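PDB 4IGB: LPXTG cell wall surface protein from Streptococcus gordonii, which is a peptidoglycan-anchored surface protein, captured here through its N-terminal N1 and N2 domains, and probably acts as an adhesin. Local coordinates for residues C[84-89]-C[112-117]. Sequence-based numbering, arbitrary orientation.
Sequences DQVFEN and FNKVTL
F87 and L117 meet on the buried face of an antiparallel beta hairpin, whose strands 85-101 and 104-119 lie side by side in the large sheet of the N1 domain. Paired backbone bonds set the register: Q85 and L117 bond to each other through both N-H and C=O, and F87 and V115 do the same, with V115 N reaching F87 O at 2.9 Å. F87 CE2 lies 3.7 Å from L117 CD2, the methyl approaching the ring obliquely. CG of F87 is anti to the carbonyl carbon (chi1 -59°) and beside the backbone N, which donates to V115 O; that oxygen therefore sits at the ring edge, near its plane. L75 of strand 69-76, in the facing six-stranded sheet, touches F87, V115 and L117, so this face belongs to the tightly packed interior between the two sheets.

The other face, carrying V86, E88, K114 and T116, is looser and more open to solvent. There the K114 chain leaves anti to the backbone N (chi1 -174°), and its CG comes within 3.9 Å of V86 CG1. E88 runs alongside the lysine, pointing the same way, but E88 OE2 stays 4.5 Å from K114 NZ, too far for a salt bridge; any attraction between the charges is probably modest.

N113 and K114 together face D176 of strand 171-183, a classic beta bulge on the strand's other edge, while the partner chain turns a corner at E88 and N89. N89 N still reaches N113 O at 3.0 Å, although it approaches from above the carbonyl plane. N113 ND2 hydrogen-bonds to T178 OG1 and D176 OD1, whereas a water accepts from N89 ND2 at 3.2 Å and donates to F112 O at 3.3 Å.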
loop_
_atom_site.group_PDB
_atom_site.type_symbol
_atom_site.label_atom_id
_atom_site.label_comp_id
_atom_site.label_asym_id
_atom_site.label_seq_id
_atom_site.Cartn_x
_atom_site.Cartn_y
_atom_site.Cartn_z
ATOM N N ASP C 84 -26.032 0.715 -20.730
ATOM C CA ASP C 84 -24.692 0.552 -20.178
ATOM C C ASP C 84 -23.642 0.416 -21.284
ATOM O O ASP C 84 -23.844 -0.299 -22.268
ATOM C CB ASP C 84 -24.639 -0.650 -19.232
ATOM C CG ASP C 84 -25.627 -0.529 -18.076
ATOM O OD1 ASP C 84 -26.183 0.574 -17.858
ATOM O OD2 ASP C 84 -25.843 -1.544 -17.378
ATOM N N GLN C 85 -22.526 1.118 -21.119
ATOM C CA GLN C 85 -21.411 1.015 -22.056
ATOM C C GLN C 85 -20.133 0.619 -21.321
ATOM O O GLN C 85 -19.803 1.181 -20.277
ATOM C CB GLN C 85 -21.227 2.322 -22.824
ATOM C CG GLN C 85 -22.411 2.655 -23.724
ATOM C CD GLN C 85 -22.330 4.048 -24.325
ATOM O OE1 GLN C 85 -21.280 4.470 -24.816
ATOM N NE2 GLN C 85 -23.440 4.769 -24.288
ATOM N N VAL C 86 -19.433 -0.365 -21.873
ATOM C CA VAL C 86 -18.245 -0.930 -21.255
ATOM C C VAL C 86 -16.988 -0.492 -21.997
ATOM O O VAL C 86 -16.936 -0.491 -23.224
ATOM C CB VAL C 86 -18.303 -2.474 -21.263
ATOM C CG1 VAL C 86 -17.042 -3.060 -20.639
ATOM C CG2 VAL C 86 -19.547 -2.965 -20.536
ATOM N N PHE C 87 -15.965 -0.118 -21.247
ATOM C CA PHE C 87 -14.700 0.238 -21.857
ATOM C C PHE C 87 -13.603 -0.655 -21.281
ATOM O O PHE C 87 -13.276 -0.571 -20.098
ATOM C CB PHE C 87 -14.414 1.722 -21.633
ATOM C CG PHE C 87 -15.477 2.627 -22.196
ATOM C CD1 PHE C 87 -15.259 3.327 -23.371
ATOM C CD2 PHE C 87 -16.704 2.755 -21.562
ATOM C CE1 PHE C 87 -16.239 4.157 -23.897
ATOM C CE2 PHE C 87 -17.689 3.580 -22.079
ATOM C CZ PHE C 87 -17.459 4.280 -23.246
ATOM N N GLU C 88 -13.073 -1.542 -22.117
ATOM C CA GLU C 88 -11.996 -2.435 -21.709
ATOM C C GLU C 88 -10.654 -1.721 -21.802
ATOM O O GLU C 88 -10.413 -0.968 -22.736
ATOM C CB GLU C 88 -11.982 -3.688 -22.589
ATOM C CG GLU C 88 -13.264 -4.501 -22.535
ATOM C CD GLU C 88 -13.437 -5.228 -21.217
ATOM O OE1 GLU C 88 -12.501 -5.175 -20.392
ATOM O OE2 GLU C 88 -14.502 -5.859 -21.010
ATOM N N ASN C 89 -9.794 -1.947 -20.813
ATOM C CA ASN C 89 -8.425 -1.440 -20.833
ATOM C C ASN C 89 -8.249 -0.045 -21.421
ATOM O O ASN C 89 -7.414 0.146 -22.306
ATOM C CB ASN C 89 -7.534 -2.414 -21.601
ATOM C CG ASN C 89 -7.425 -3.756 -20.919
ATOM O OD1 ASN C 89 -7.876 -4.772 -21.448
ATOM N ND2 ASN C 89 -6.824 -3.771 -19.732
ATOM N N PHE C 112 -6.227 0.823 -15.558
ATOM C CA PHE C 112 -7.671 0.631 -15.612
ATOM C C PHE C 112 -8.018 -0.595 -16.451
ATOM O O PHE C 112 -8.011 -0.545 -17.681
ATOM C CB PHE C 112 -8.377 1.886 -16.122
ATOM C CG PHE C 112 -8.382 3.003 -15.126
ATOM C CD1 PHE C 112 -7.238 3.737 -14.892
ATOM C CD2 PHE C 112 -9.525 3.302 -14.404
ATOM C CE1 PHE C 112 -7.231 4.750 -13.961
ATOM C CE2 PHE C 112 -9.529 4.319 -13.484
ATOM C CZ PHE C 112 -8.375 5.045 -13.254
ATOM N N ASN C 113 -8.314 -1.695 -15.770
ATOM C CA ASN C 113 -8.638 -2.949 -16.429
ATOM C C ASN C 113 -9.945 -2.852 -17.184
ATOM O O ASN C 113 -10.124 -3.476 -18.224
ATOM C CB ASN C 113 -8.717 -4.068 -15.399
ATOM C CG ASN C 113 -7.435 -4.212 -14.620
ATOM O OD1 ASN C 113 -6.357 -4.313 -15.208
ATOM N ND2 ASN C 113 -7.533 -4.190 -13.292
ATOM N N LYS C 114 -10.864 -2.070 -16.638
ATOM C CA LYS C 114 -12.171 -1.901 -17.238
ATOM C C LYS C 114 -12.842 -0.733 -16.557
ATOM O O LYS C 114 -12.650 -0.513 -15.360
ATOM C CB LYS C 114 -13.017 -3.159 -17.042
ATOM C CG LYS C 114 -14.356 -3.127 -17.759
ATOM C CD LYS C 114 -15.343 -4.133 -17.163
ATOM C CE LYS C 114 -14.961 -5.573 -17.459
ATOM N NZ LYS C 114 -15.870 -6.538 -16.768
ATOM N N VAL C 115 -13.600 0.038 -17.325
ATOM C CA VAL C 115 -14.489 1.030 -16.742
ATOM C C VAL C 115 -15.863 0.866 -17.346
ATOM O O VAL C 115 -16.027 0.918 -18.570
ATOM C CB VAL C 115 -14.021 2.466 -16.965
ATOM C CG1 VAL C 115 -15.119 3.426 -16.515
ATOM C CG2 VAL C 115 -12.750 2.731 -16.190
ATOM N N THR C 116 -16.849 0.656 -16.478
ATOM C CA THR C 116 -18.204 0.404 -16.921
ATOM C C THR C 116 -19.104 1.591 -16.589
ATOM O O THR C 116 -19.225 1.998 -15.424
ATOM C CB THR C 116 -18.754 -0.897 -16.303
ATOM O OG1 THR C 116 -17.954 -2.007 -16.743
ATOM C CG2 THR C 116 -20.202 -1.120 -16.716
ATOM N N LEU C 117 -19.706 2.156 -17.632
ATOM C CA LEU C 117 -20.653 3.257 -17.494
ATOM C C LEU C 117 -22.076 2.715 -17.445
ATOM O O LEU C 117 -22.568 2.160 -18.426
ATOM C CB LEU C 117 -20.500 4.243 -18.656
ATOM C CG LEU C 117 -19.410 5.311 -18.500
ATOM C CD1 LEU C 117 -18.117 4.708 -18.025
ATOM C CD2 LEU C 117 -19.187 6.064 -19.799
HETATM O O HOH W 1 -5.436 -0.880 -19.711
HETATM O O HOH W 2 -5.809 -5.135 -17.956
#